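Succinate-semialdehyde dehydrogenase (Streptococcus pyogenes MGAS1882, PDB 4OGD) catalyses the oxidation of succinic semialdehyde to succinate, using NADP+ as the cofactor. Local coordinates at residues T5-T10 / G293-P298; D27-A32 / I195-V200; H53-I58 / L172-E177; A235-D240 / G390-S395; A312-Q317 / Q359-P364. All coordinates share one frame; numbering follows the deposited sequence.

Interaction 1. Residues T5-T10 / G293-P298; sequences TIYPYT and GDPMDP
Tyr-7 and Tyr-9 both hold CG opposite the backbone N (chi1 -168° and 177°), which directs their rings out of segment 5-10 onto the loop 293-298. Tyr-9 makes the broader contact. Its ring lies over Asp-294, whose CA is 3.6 Å from the Tyr-9 ring centroid and 16° off the normal, a CH-pi contact over the face. The two side chains cross at about a right angle, yet carboxylate and ring planes are almost parallel, with Asp-294 CB 3.6 Å from Tyr-9 CZ. Pro-295 adds an off-centre CH-pi contact, its CD 4.2 Å from the Tyr-9 centroid. Tyr-7 arrives with its phenol oxygen: OH is 3.4 Å from Pro-295 CG and also meets CG of Met-296. One face of the Tyr-7 ring carries CB of Tyr-9.

The loop presents these groups through an Asx turn within a type I beta turn running from Asp-294 to Asp-297. Met-296 N donates to Asp-294 OD1 at 2.9 Å, reaching that oxygen from above the carboxylate plane. The same OD1 accepts from a water at 2.8 Å, and this water lies 2.7 Å from Tyr-7 OH, at the edge of the phenol ring and in its plane. Polar contact between Tyr-7 and Asp-294 is therefore water-mediated. In the fold, strand 4-7, half of a small antiparallel pair with strand 12-16, and the residues that follow it meet the loop between helices 276-288 and 308-323. Farther out, Lys-72 forms a cation-pi contact with Tyr-7, and the ring of His-337 meets Tyr-9.

Interaction 2. Residues D27-A32 / I195-V200; sequences DVLERA and IADKRV
Arg-199 reaches across to Glu-30 with a salt bridge, NH1 donating to OE1 at 2.8 Å. The carboxylate oxygen lies in the guanidinium plane and is met on its anti side, but the bond is bent to 147° at the hydrogen and the two planes are steeply turned against each other. Leu-29 supplies the apolar part: its CB sits over one face of the guanidinium, 3.7 Å from Arg-199 CZ. Its CD1 comes within 3.7 Å of Asp-197 OD2, and CD2 reaches CG2 of Val-200 at 4.0 Å.

Behind this first shell, Asp-197 fixes the rotation of the guanidinium by a side-on, two-nitrogen grip. Arg-199 NE donates to Asp-197 OD1 at 2.8 Å and almost straight (176°), while NH2 takes OD2, both on the syn side. The bend in the arginine chain at chi3 (-68°) folds it back to this carboxylate while NH1 still faces the helix. OD1 is gripped a second time by the backbone N of Arg-199 at 2.9 Å, which makes an Asx turn. Farther out, Lys-224 NZ bonds the carbonyls of Ile-195 and Val-200, and the Arg-199 backbone pairs with Val-124. The result is a three-residue salt-bridge network fastening helix 22-41 to the turn that joins helix 188-196 to strand 200-206, a helix-to-strand connection of the Rossmann-type sheet in the cofactor domain of aldehyde dehydrogenases.

Interaction 3. Residues H53-I58 / L172-E177; sequences HQVANI and LEAGAE
Gln-54 O accepts from the backbone N of Ile-58 at 2.8 Å, a helical bond that sets these two residues one turn apart, with their side chains both directed at Ala-174. The arrangement is a helix flank packed on a helix C-terminus: helix 45-61 lies against the end of helix 161-173, which closes in a Schellman motif at Gly-175. That glycine has positive phi (101°), and its N bonds back to Leu-172 O at 2.9 Å.

No hydrogen bond crosses the contact; it rests on apolar packing round the small side chain of Ala-174. The CA atoms of Gln-54 and Ala-174 are 5.2 Å apart, an approach consistent with the small size of the alanine. Gln-54 contributes its aliphatic part, CG passing 3.6 Å from Ala-174 O. Ile-58 holds CG1 opposite its carbonyl carbon (chi1 -64°), and the chain runs on extended from there, bringing CD1 to 3.6 Å from Ala-174 CA.

Ile-58 also crosses the extended Glu-173 side chain at a slant. CD1 lies along the CB and CG of that glutamate, and CG2 is 3.8 Å from its OE1. The other carboxylate oxygen, OE2, forms a salt bridge with Arg-61, one turn farther along helix 45-61, so the glutamate links to this helix by both apolar and ionic contact. Leu-170 extends the apolar side, touching Val-55 and Ile-58. Packing is tightest where Val-55 CG2 comes within 3.5 Å of Ala-174 CB.

Interaction 4. Residues A235-D240 / G390-S395; sequences AFIILD and GTIFSS
Strands 235-238 and 391-393 run parallel, their axes 9° apart and 4.7 Å at closest approach, through a ladder of four backbone hydrogen bonds: Thr-391 N to Ala-235 O, Ile-237 N to Thr-391 O (2.8 Å, essentially straight), Phe-393 N to Ile-237 O and, from the residue just after the first strand, Leu-239 N to Phe-393 O.

On one face of the sheet, Thr-391 CG2 stands over the centre of the Phe-236 ring, 3.7 Å from its centroid, as a CH-pi contact. Thr-391 OG1 is bonded to Ser-416 O. The rings of Phe-236 and Phe-393 point the same way, their planes only 19° apart. They meet rim to rim rather than stacking, with Phe-236 CZ 3.5 Å from Phe-393 CD2.

On the other face, Ile-237 and Ile-392 run side by side, their CD1 atoms 3.6 Å apart. Ile-392 has a bend at chi2 (-59°) that turns its CD1 to this neighbour, while its CG2 lies 3.7 Å from Leu-239 CD1.

Helix 244-256 packs on the phenylalanine face and helix 374-382 on the isoleucine face. Helix-flanked parallel strands of this kind are characteristic of the alpha/beta catalytic domain of aldehyde dehydrogenases.

Interaction 5. Residues A312-Q317 / Q359-P364; sequences ADVLDQ and QEIFGP
Gln-317 and Ile-361 lie alongside one another, pointing opposite ways, and the Gln-317 amide thereby lies against the backbone of segment 359-364. The sequence Glu-Ile-Phe-Gly-Pro at 360-364 is a signature of the aldehyde dehydrogenase family, in whose other members this loop borders the nicotinamide end of the cofactor site. Here helix 308-323 packs on this loop through Val-314 and Gln-317.

The Gln-317 chain is extended beyond CG (chi2 179°) and reaches across to place NE2 between two acceptors. Glu-360 O receives NE2 at 3.0 Å from above its carbonyl plane, whereas Gln-359 OE1 receives it at 3.2 Å, in its carbonyl plane and nearly straight (171°). Both acceptors lie close to the plane of the donating amide, as expected when each N-H of NE2 serves one bond. The two glutamine side chains cross at a slant, their amide planes 33° apart. At the other end of the amide, OE1 is 3.5 Å from Ile-361 CG2.

Val-314, one helical turn earlier, meets Ile-361 at about a right angle, CG1 to CG2 at 4.2 Å. Its other methyl, CG2, rests against Phe-362 O and Gly-363 CA. Glu-360 CB points away from the helix, and its OE2 is bound by Lys-267 and the backbone N of Gly-232. A water completes the link between helix and loop, donating to Gln-317 OE1 at 2.6 Å and accepting from Phe-362 N at 2.8 Å.

In the fold
The five contacts fall into two regions. Interactions 2 and 3 lie on the cofactor-domain side, with centres about 23 Å apart and nearest atoms about 6 Å apart; they use helices 22-41 and 45-61, consecutive in the chain. Interactions 4 and 5 lie on the catalytic-domain side, about 24 Å apart between centres and about 10 Å between nearest atoms; strand 365-371, which follows the loop of interaction 5, belongs to the same sheet as the strands of interaction 4. Interaction 1 brings the N-terminus to the catalytic side, its centre about 20 Å from that of interaction 5. Interactions 2 and 4 are farthest apart, about 46 Å between centres. By family comparison, interaction 5 probably borders the active site.

Interaction 1. Residues T5-T10 / G293-P298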
# COMPACT_ATOMS: atom_id res chain seq x y z
N THR A 5 19.84 26.20 -7.46
CA THR A 5 18.97 26.68 -8.52
C THR A 5 19.87 27.09 -9.68
O THR A 5 20.68 28.00 -9.55
CB THR A 5 18.14 27.90 -8.11
OG1 THR A 5 17.28 27.54 -7.02
CG2 THR A 5 17.31 28.40 -9.29
N ILE A 6 19.75 26.37 -10.79
CA ILE A 6 20.43 26.75 -12.03
C ILE A 6 19.39 26.90 -13.12
O ILE A 6 18.77 25.92 -13.54
CB ILE A 6 21.47 25.70 -12.45
CG1 ILE A 6 22.44 25.44 -11.31
CG2 ILE A 6 22.21 26.15 -13.71
CD1 ILE A 6 23.41 24.30 -11.58
N TYR A 7 19.19 28.14 -13.58
CA TYR A 7 18.13 28.45 -14.54
C TYR A 7 18.36 27.71 -15.86
O TYR A 7 19.37 27.92 -16.52
CB TYR A 7 18.12 29.96 -14.80
CG TYR A 7 16.92 30.50 -15.55
CD1 TYR A 7 15.74 29.79 -15.63
CD2 TYR A 7 16.98 31.74 -16.18
CE1 TYR A 7 14.64 30.29 -16.31
CE2 TYR A 7 15.89 32.25 -16.87
CZ TYR A 7 14.73 31.52 -16.92
OH TYR A 7 13.65 32.03 -17.60
N PRO A 8 17.42 26.82 -16.24
CA PRO A 8 17.62 26.05 -17.47
C PRO A 8 17.64 26.88 -18.76
O PRO A 8 18.02 26.35 -19.80
CB PRO A 8 16.42 25.10 -17.48
CG PRO A 8 16.10 24.91 -16.04
CD PRO A 8 16.30 26.29 -15.44
N TYR A 9 17.23 28.14 -18.72
CA TYR A 9 17.23 28.95 -19.93
C TYR A 9 18.61 29.55 -20.20
O TYR A 9 19.00 29.71 -21.35
CB TYR A 9 16.17 30.04 -19.87
CG TYR A 9 16.14 30.96 -21.07
CD1 TYR A 9 16.08 30.45 -22.35
CD2 TYR A 9 16.16 32.34 -20.90
CE1 TYR A 9 16.06 31.29 -23.46
CE2 TYR A 9 16.13 33.19 -22.00
CZ TYR A 9 16.08 32.65 -23.27
OH TYR A 9 16.05 33.48 -24.37
N THR A 10 19.34 29.84 -19.13
CA THR A 10 20.63 30.52 -19.24
C THR A 10 21.79 29.66 -18.72
O THR A 10 22.95 30.00 -18.92
CB THR A 10 20.64 31.84 -18.45
OG1 THR A 10 20.46 31.57 -17.05
CG2 THR A 10 19.54 32.77 -18.95
N GLY A 293 12.22 29.12 -26.61
CA GLY A 293 12.86 30.34 -26.16
C GLY A 293 12.68 30.59 -24.68
O GLY A 293 12.53 29.66 -23.89
N ASP A 294 12.70 31.87 -24.33
CA ASP A 294 12.61 32.33 -22.94
C ASP A 294 11.29 31.88 -22.30
O ASP A 294 10.23 32.33 -22.70
CB ASP A 294 12.68 33.86 -22.98
CG ASP A 294 12.63 34.50 -21.61
OD1 ASP A 294 12.46 33.78 -20.60
OD2 ASP A 294 12.77 35.74 -21.54
N PRO A 295 11.35 30.98 -21.30
CA PRO A 295 10.09 30.51 -20.71
C PRO A 295 9.30 31.60 -19.97
O PRO A 295 8.11 31.40 -19.69
CB PRO A 295 10.53 29.40 -19.74
CG PRO A 295 11.93 29.76 -19.38
CD PRO A 295 12.52 30.36 -20.65
N MET A 296 9.92 32.73 -19.67
CA MET A 296 9.18 33.84 -19.06
C MET A 296 8.39 34.64 -20.09
O MET A 296 7.47 35.38 -19.73
CB MET A 296 10.11 34.76 -18.26
CG MET A 296 10.73 34.13 -17.02
SD MET A 296 9.56 33.65 -15.73
CE MET A 296 9.04 35.26 -15.13
N ASP A 297 8.73 34.48 -21.37
CA ASP A 297 8.09 35.23 -22.45
C ASP A 297 6.77 34.57 -22.81
O ASP A 297 6.73 33.38 -23.10
CB ASP A 297 9.02 35.21 -23.67
CG ASP A 297 8.60 36.18 -24.78
OD1 ASP A 297 7.39 36.38 -25.01
OD2 ASP A 297 9.51 36.72 -25.44
N PRO A 298 5.67 35.35 -22.81
CA PRO A 298 4.35 34.79 -23.16
C PRO A 298 4.27 34.21 -24.58
O PRO A 298 3.39 33.40 -24.84
CB PRO A 298 3.41 36.00 -23.01
CG PRO A 298 4.31 37.20 -23.12
CD PRO A 298 5.59 36.78 -22.46
O HOH W 1 13.96 34.57 -18.40

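Interaction 2. Residues D27-A32 / I195-V200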
# COMPACT_ATOMS: atom_id res chain seq x y z
N ASP A 27 16.57 16.95 14.96
CA ASP A 27 15.71 17.96 15.57
C ASP A 27 14.38 18.10 14.82
O ASP A 27 13.32 18.19 15.45
CB ASP A 27 16.44 19.30 15.68
CG ASP A 27 17.61 19.25 16.65
OD1 ASP A 27 17.70 18.28 17.43
OD2 ASP A 27 18.43 20.19 16.64
N VAL A 28 14.44 18.10 13.50
CA VAL A 28 13.24 18.16 12.67
C VAL A 28 12.33 16.95 12.87
O VAL A 28 11.11 17.11 12.99
CB VAL A 28 13.60 18.35 11.17
CG1 VAL A 28 12.38 18.12 10.29
CG2 VAL A 28 14.15 19.74 10.93
N LEU A 29 12.90 15.75 12.92
CA LEU A 29 12.07 14.57 13.14
C LEU A 29 11.40 14.58 14.50
O LEU A 29 10.23 14.21 14.63
CB LEU A 29 12.87 13.28 12.94
CG LEU A 29 13.38 13.03 11.51
CD1 LEU A 29 14.12 11.70 11.45
CD2 LEU A 29 12.24 13.05 10.50
N GLU A 30 12.13 15.02 15.53
CA GLU A 30 11.54 15.08 16.86
C GLU A 30 10.40 16.09 16.90
O GLU A 30 9.34 15.81 17.45
CB GLU A 30 12.60 15.41 17.92
CG GLU A 30 12.05 15.38 19.36
CD GLU A 30 11.61 14.00 19.83
OE1 GLU A 30 11.72 12.99 19.09
OE2 GLU A 30 11.15 13.91 20.99
N ARG A 31 10.62 17.26 16.30
CA ARG A 31 9.58 18.29 16.26
C ARG A 31 8.34 17.76 15.55
O ARG A 31 7.22 18.00 15.98
CB ARG A 31 10.09 19.55 15.55
CG ARG A 31 9.04 20.66 15.46
CD ARG A 31 9.60 21.89 14.77
NE ARG A 31 9.90 21.64 13.36
CZ ARG A 31 10.49 22.53 12.55
NH1 ARG A 31 10.84 23.72 13.02
NH2 ARG A 31 10.73 22.23 11.28
N ALA A 32 8.56 17.04 14.46
CA ALA A 32 7.45 16.50 13.69
C ALA A 32 6.69 15.43 14.48
O ALA A 32 5.46 15.39 14.47
CB ALA A 32 7.95 15.94 12.35
N ILE A 195 14.01 7.02 6.61
CA ILE A 195 13.11 5.89 6.38
C ILE A 195 13.20 4.87 7.51
O ILE A 195 12.19 4.25 7.88
CB ILE A 195 13.41 5.24 5.02
CG1 ILE A 195 13.15 6.26 3.90
CG2 ILE A 195 12.52 4.01 4.80
CD1 ILE A 195 13.47 5.76 2.48
N ALA A 196 14.38 4.72 8.10
CA ALA A 196 14.58 3.77 9.18
C ALA A 196 14.18 4.31 10.55
O ALA A 196 14.20 3.59 11.54
CB ALA A 196 16.04 3.31 9.21
N ASP A 197 13.82 5.59 10.60
CA ASP A 197 13.51 6.22 11.89
C ASP A 197 12.10 5.83 12.31
O ASP A 197 11.18 5.93 11.51
CB ASP A 197 13.63 7.74 11.77
CG ASP A 197 13.58 8.43 13.12
OD1 ASP A 197 12.46 8.60 13.66
OD2 ASP A 197 14.65 8.79 13.64
N LYS A 198 11.93 5.41 13.56
CA LYS A 198 10.63 4.92 14.00
C LYS A 198 9.55 6.00 14.09
O LYS A 198 8.37 5.69 14.18
CB LYS A 198 10.74 4.16 15.32
CG LYS A 198 11.13 5.00 16.51
CD LYS A 198 11.31 4.11 17.72
CE LYS A 198 11.44 4.90 18.99
NZ LYS A 198 11.45 3.98 20.16
N ARG A 199 9.95 7.27 14.04
CA ARG A 199 8.98 8.36 14.05
C ARG A 199 8.34 8.52 12.68
O ARG A 199 7.26 9.08 12.55
CB ARG A 199 9.64 9.67 14.49
CG ARG A 199 10.04 9.66 15.97
CD ARG A 199 11.02 10.79 16.30
NE ARG A 199 12.32 10.59 15.67
CZ ARG A 199 13.43 11.24 16.01
NH1 ARG A 199 13.41 12.13 17.00
NH2 ARG A 199 14.57 10.98 15.37
N VAL A 200 9.02 7.99 11.66
CA VAL A 200 8.52 8.04 10.29
C VAL A 200 7.71 6.78 9.98
O VAL A 200 8.18 5.65 10.19
CB VAL A 200 9.68 8.25 9.30
CG1 VAL A 200 9.20 8.16 7.87
CG2 VAL A 200 10.33 9.62 9.58

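Interaction 3. Residues H53-I58 / L172-E177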
# COMPACT_ATOMS: atom_id res chain seq x y z
N HIS A 53 -6.78 26.39 3.89
CA HIS A 53 -7.42 27.43 3.09
C HIS A 53 -6.51 28.65 2.94
O HIS A 53 -6.49 29.28 1.88
CB HIS A 53 -8.76 27.82 3.70
CG HIS A 53 -9.87 26.87 3.40
ND1 HIS A 53 -10.20 26.48 2.12
CD2 HIS A 53 -10.75 26.23 4.22
CE1 HIS A 53 -11.23 25.65 2.15
NE2 HIS A 53 -11.58 25.48 3.41
N GLN A 54 -5.75 28.99 3.98
CA GLN A 54 -4.88 30.16 3.93
C GLN A 54 -3.69 29.90 3.02
O GLN A 54 -3.18 30.81 2.35
CB GLN A 54 -4.43 30.59 5.34
CG GLN A 54 -3.61 31.90 5.39
CD GLN A 54 -4.37 33.12 4.84
OE1 GLN A 54 -5.59 33.12 4.76
NE2 GLN A 54 -3.64 34.15 4.46
N VAL A 55 -3.24 28.65 2.96
CA VAL A 55 -2.21 28.28 2.00
C VAL A 55 -2.69 28.59 0.59
O VAL A 55 -1.98 29.21 -0.20
CB VAL A 55 -1.81 26.78 2.12
CG1 VAL A 55 -0.96 26.37 0.92
CG2 VAL A 55 -1.05 26.54 3.40
N ALA A 56 -3.92 28.17 0.29
CA ALA A 56 -4.53 28.46 -1.01
C ALA A 56 -4.64 29.97 -1.24
O ALA A 56 -4.38 30.46 -2.33
CB ALA A 56 -5.91 27.80 -1.11
N ASN A 57 -5.03 30.69 -0.19
CA ASN A 57 -5.17 32.14 -0.25
C ASN A 57 -3.87 32.85 -0.60
O ASN A 57 -3.84 33.76 -1.43
CB ASN A 57 -5.71 32.65 1.09
CG ASN A 57 -6.25 34.07 1.03
OD1 ASN A 57 -5.88 34.91 1.85
ND2 ASN A 57 -7.13 34.33 0.08
N ILE A 58 -2.78 32.44 0.05
CA ILE A 58 -1.48 33.03 -0.21
C ILE A 58 -0.97 32.66 -1.60
O ILE A 58 -0.34 33.47 -2.28
CB ILE A 58 -0.45 32.63 0.86
CG1 ILE A 58 -0.88 33.19 2.22
CG2 ILE A 58 0.94 33.14 0.49
CD1 ILE A 58 -0.12 32.58 3.39
N LEU A 172 4.28 27.88 6.66
CA LEU A 172 4.50 28.66 7.87
C LEU A 172 3.81 30.02 7.78
O LEU A 172 3.18 30.47 8.75
CB LEU A 172 6.00 28.83 8.11
CG LEU A 172 6.72 27.53 8.46
CD1 LEU A 172 8.22 27.72 8.31
CD2 LEU A 172 6.38 27.09 9.88
N GLU A 173 3.91 30.67 6.62
CA GLU A 173 3.25 31.96 6.41
C GLU A 173 1.74 31.86 6.60
O GLU A 173 1.11 32.80 7.10
CB GLU A 173 3.57 32.52 5.02
CG GLU A 173 3.09 33.97 4.84
CD GLU A 173 3.38 34.54 3.47
OE1 GLU A 173 3.97 33.82 2.63
OE2 GLU A 173 3.01 35.71 3.23
N ALA A 174 1.17 30.72 6.23
CA ALA A 174 -0.26 30.48 6.35
C ALA A 174 -0.71 30.25 7.79
O ALA A 174 -1.91 30.13 8.06
CB ALA A 174 -0.69 29.32 5.46
N GLY A 175 0.25 30.14 8.70
CA GLY A 175 -0.08 30.02 10.11
C GLY A 175 0.00 28.61 10.68
O GLY A 175 -0.29 28.40 11.85
N ALA A 176 0.40 27.65 9.85
CA ALA A 176 0.53 26.27 10.31
C ALA A 176 1.68 26.17 11.31
O ALA A 176 2.67 26.89 11.18
CB ALA A 176 0.78 25.34 9.12
N GLU A 177 1.54 25.29 12.29
CA GLU A 177 2.58 25.13 13.30
C GLU A 177 3.85 24.61 12.64
O GLU A 177 3.79 23.81 11.71
CB GLU A 177 2.14 24.20 14.42
CG GLU A 177 3.19 24.03 15.50
CD GLU A 177 2.66 23.43 16.78
OE1 GLU A 177 1.43 23.44 16.99
OE2 GLU A 177 3.50 22.96 17.58

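Interaction 4. Residues A235-D240 / G390-S395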
# COMPACT_ATOMS: atom_id res chain seq x y z
N ALA A 235 -0.25 5.28 -23.97
CA ALA A 235 -0.74 5.10 -25.33
C ALA A 235 -1.93 6.03 -25.60
O ALA A 235 -2.92 6.03 -24.86
CB ALA A 235 -1.14 3.66 -25.56
N PHE A 236 -1.81 6.81 -26.68
CA PHE A 236 -2.86 7.71 -27.16
C PHE A 236 -3.37 7.00 -28.41
O PHE A 236 -2.70 6.98 -29.44
CB PHE A 236 -2.20 9.07 -27.48
CG PHE A 236 -3.14 10.17 -27.92
CD1 PHE A 236 -3.83 10.10 -29.13
CD2 PHE A 236 -3.26 11.34 -27.17
CE1 PHE A 236 -4.66 11.14 -29.55
CE2 PHE A 236 -4.09 12.39 -27.57
CZ PHE A 236 -4.79 12.29 -28.76
N ILE A 237 -4.54 6.37 -28.29
CA ILE A 237 -5.05 5.44 -29.31
C ILE A 237 -6.13 6.10 -30.16
O ILE A 237 -7.17 6.52 -29.65
CB ILE A 237 -5.63 4.18 -28.67
CG1 ILE A 237 -4.65 3.57 -27.65
CG2 ILE A 237 -6.00 3.16 -29.74
CD1 ILE A 237 -5.22 2.38 -26.90
N ILE A 238 -5.86 6.21 -31.45
CA ILE A 238 -6.78 6.86 -32.38
C ILE A 238 -7.64 5.80 -33.07
O ILE A 238 -7.17 5.07 -33.94
CB ILE A 238 -6.00 7.67 -33.43
CG1 ILE A 238 -5.09 8.68 -32.72
CG2 ILE A 238 -6.95 8.39 -34.39
CD1 ILE A 238 -4.20 9.44 -33.67
N LEU A 239 -8.90 5.70 -32.65
CA LEU A 239 -9.80 4.68 -33.18
C LEU A 239 -10.32 5.04 -34.57
O LEU A 239 -10.13 6.16 -35.06
CB LEU A 239 -10.97 4.41 -32.23
CG LEU A 239 -10.58 3.97 -30.82
CD1 LEU A 239 -11.80 3.51 -30.03
CD2 LEU A 239 -9.55 2.86 -30.90
N ASP A 240 -10.99 4.07 -35.20
CA ASP A 240 -11.45 4.24 -36.57
C ASP A 240 -12.54 5.29 -36.75
O ASP A 240 -12.86 5.69 -37.87
CB ASP A 240 -11.88 2.88 -37.17
CG ASP A 240 -13.01 2.22 -36.39
OD1 ASP A 240 -13.55 2.81 -35.44
OD2 ASP A 240 -13.38 1.08 -36.75
N GLY A 390 -3.15 7.47 -20.52
CA GLY A 390 -3.47 7.07 -21.88
C GLY A 390 -4.71 7.79 -22.37
O GLY A 390 -5.45 8.37 -21.58
N THR A 391 -4.92 7.76 -23.68
CA THR A 391 -6.03 8.45 -24.30
C THR A 391 -6.73 7.53 -25.27
O THR A 391 -6.07 6.77 -25.97
CB THR A 391 -5.53 9.68 -25.07
OG1 THR A 391 -5.07 10.66 -24.13
CG2 THR A 391 -6.63 10.29 -25.96
N ILE A 392 -8.06 7.58 -25.30
CA ILE A 392 -8.81 6.92 -26.36
C ILE A 392 -9.53 8.01 -27.15
O ILE A 392 -10.31 8.78 -26.58
CB ILE A 392 -9.85 5.92 -25.84
CG1 ILE A 392 -9.22 4.90 -24.88
CG2 ILE A 392 -10.55 5.23 -27.01
CD1 ILE A 392 -8.10 4.08 -25.47
N PHE A 393 -9.24 8.08 -28.45
CA PHE A 393 -9.88 9.05 -29.33
C PHE A 393 -10.92 8.38 -30.21
O PHE A 393 -10.59 7.57 -31.09
CB PHE A 393 -8.84 9.80 -30.18
CG PHE A 393 -8.98 11.28 -30.09
CD1 PHE A 393 -9.86 11.96 -30.92
CD2 PHE A 393 -8.27 12.00 -29.14
CE1 PHE A 393 -10.01 13.32 -30.83
CE2 PHE A 393 -8.42 13.37 -29.04
CZ PHE A 393 -9.30 14.03 -29.89
N SER A 394 -12.18 8.72 -29.96
CA SER A 394 -13.32 8.10 -30.63
C SER A 394 -14.55 8.99 -30.52
O SER A 394 -14.85 9.52 -29.45
CB SER A 394 -13.63 6.73 -30.02
OG SER A 394 -14.84 6.21 -30.55
N SER A 395 -15.28 9.15 -31.63
CA SER A 395 -16.48 9.98 -31.61
C SER A 395 -17.70 9.24 -31.06
O SER A 395 -18.77 9.82 -30.92
CB SER A 395 -16.79 10.52 -33.00
OG SER A 395 -17.07 9.46 -33.90

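Interaction 5. Residues A312-Q317 / Q359-P364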
# COMPACT_ATOMS: atom_id res chain seq x y z
N ALA A 312 20.83 15.74 -22.47
CA ALA A 312 21.73 14.70 -22.96
C ALA A 312 21.03 13.35 -23.05
O ALA A 312 21.13 12.65 -24.06
CB ALA A 312 22.97 14.60 -22.09
N ASP A 313 20.30 13.00 -21.99
CA ASP A 313 19.58 11.73 -21.95
C ASP A 313 18.54 11.61 -23.06
O ASP A 313 18.42 10.56 -23.70
CB ASP A 313 18.92 11.53 -20.58
CG ASP A 313 19.93 11.33 -19.46
OD1 ASP A 313 21.12 11.08 -19.76
OD2 ASP A 313 19.53 11.41 -18.28
N VAL A 314 17.78 12.68 -23.29
CA VAL A 314 16.78 12.68 -24.35
C VAL A 314 17.43 12.56 -25.73
O VAL A 314 16.98 11.79 -26.57
CB VAL A 314 15.86 13.92 -24.29
CG1 VAL A 314 15.03 14.03 -25.56
CG2 VAL A 314 14.93 13.82 -23.08
N LEU A 315 18.51 13.31 -25.95
CA LEU A 315 19.21 13.23 -27.23
C LEU A 315 19.78 11.83 -27.46
O LEU A 315 19.70 11.30 -28.57
CB LEU A 315 20.33 14.27 -27.32
CG LEU A 315 19.86 15.73 -27.39
CD1 LEU A 315 21.06 16.68 -27.34
CD2 LEU A 315 19.01 16.00 -28.61
N ASP A 316 20.32 11.23 -26.40
CA ASP A 316 20.83 9.86 -26.49
C ASP A 316 19.73 8.86 -26.81
O ASP A 316 19.97 7.89 -27.53
CB ASP A 316 21.55 9.45 -25.21
CG ASP A 316 22.88 10.15 -25.02
OD1 ASP A 316 23.37 10.77 -25.99
OD2 ASP A 316 23.44 10.08 -23.91
N GLN A 317 18.53 9.07 -26.28
CA GLN A 317 17.43 8.16 -26.58
C GLN A 317 16.97 8.24 -28.02
O GLN A 317 16.64 7.22 -28.63
CB GLN A 317 16.24 8.41 -25.65
CG GLN A 317 16.44 7.87 -24.25
CD GLN A 317 15.25 8.16 -23.36
OE1 GLN A 317 14.86 9.32 -23.20
NE2 GLN A 317 14.67 7.12 -22.79
N GLN A 359 10.80 2.15 -23.91
CA GLN A 359 11.38 3.14 -22.99
C GLN A 359 10.60 4.44 -22.96
O GLN A 359 10.16 4.92 -24.00
CB GLN A 359 12.82 3.47 -23.38
CG GLN A 359 13.82 2.38 -23.11
CD GLN A 359 15.25 2.86 -23.23
OE1 GLN A 359 15.55 4.05 -23.10
NE2 GLN A 359 16.16 1.92 -23.50
N GLU A 360 10.46 5.02 -21.77
CA GLU A 360 9.87 6.35 -21.64
C GLU A 360 10.89 7.42 -22.02
O GLU A 360 12.00 7.45 -21.47
CB GLU A 360 9.42 6.58 -20.19
CG GLU A 360 8.96 8.00 -19.90
CD GLU A 360 8.57 8.20 -18.45
OE1 GLU A 360 9.23 7.61 -17.57
OE2 GLU A 360 7.59 8.93 -18.19
N ILE A 361 10.52 8.30 -22.95
CA ILE A 361 11.35 9.45 -23.30
C ILE A 361 10.77 10.71 -22.65
O ILE A 361 9.67 11.15 -23.01
CB ILE A 361 11.43 9.66 -24.82
CG1 ILE A 361 12.00 8.42 -25.52
CG2 ILE A 361 12.32 10.86 -25.14
CD1 ILE A 361 12.07 8.57 -27.04
N PHE A 362 11.51 11.27 -21.71
CA PHE A 362 11.04 12.41 -20.92
C PHE A 362 11.43 13.72 -21.60
O PHE A 362 12.18 14.54 -21.04
CB PHE A 362 11.60 12.33 -19.49
CG PHE A 362 10.59 12.59 -18.40
CD1 PHE A 362 10.76 13.64 -17.51
CD2 PHE A 362 9.48 11.77 -18.26
CE1 PHE A 362 9.84 13.88 -16.48
CE2 PHE A 362 8.55 11.99 -17.25
CZ PHE A 362 8.73 13.05 -16.36
N GLY A 363 10.92 13.91 -22.81
CA GLY A 363 11.20 15.10 -23.59
C GLY A 363 10.24 15.19 -24.76
O GLY A 363 9.31 14.39 -24.86
N PRO A 364 10.46 16.16 -25.66
CA PRO A 364 9.49 16.48 -26.70
C PRO A 364 9.62 15.57 -27.92
O PRO A 364 9.86 16.06 -29.02
CB PRO A 364 9.87 17.91 -27.09
CG PRO A 364 11.34 17.98 -26.81
CD PRO A 364 11.57 17.12 -25.60
O HOH W 2 14.08 10.39 -20.95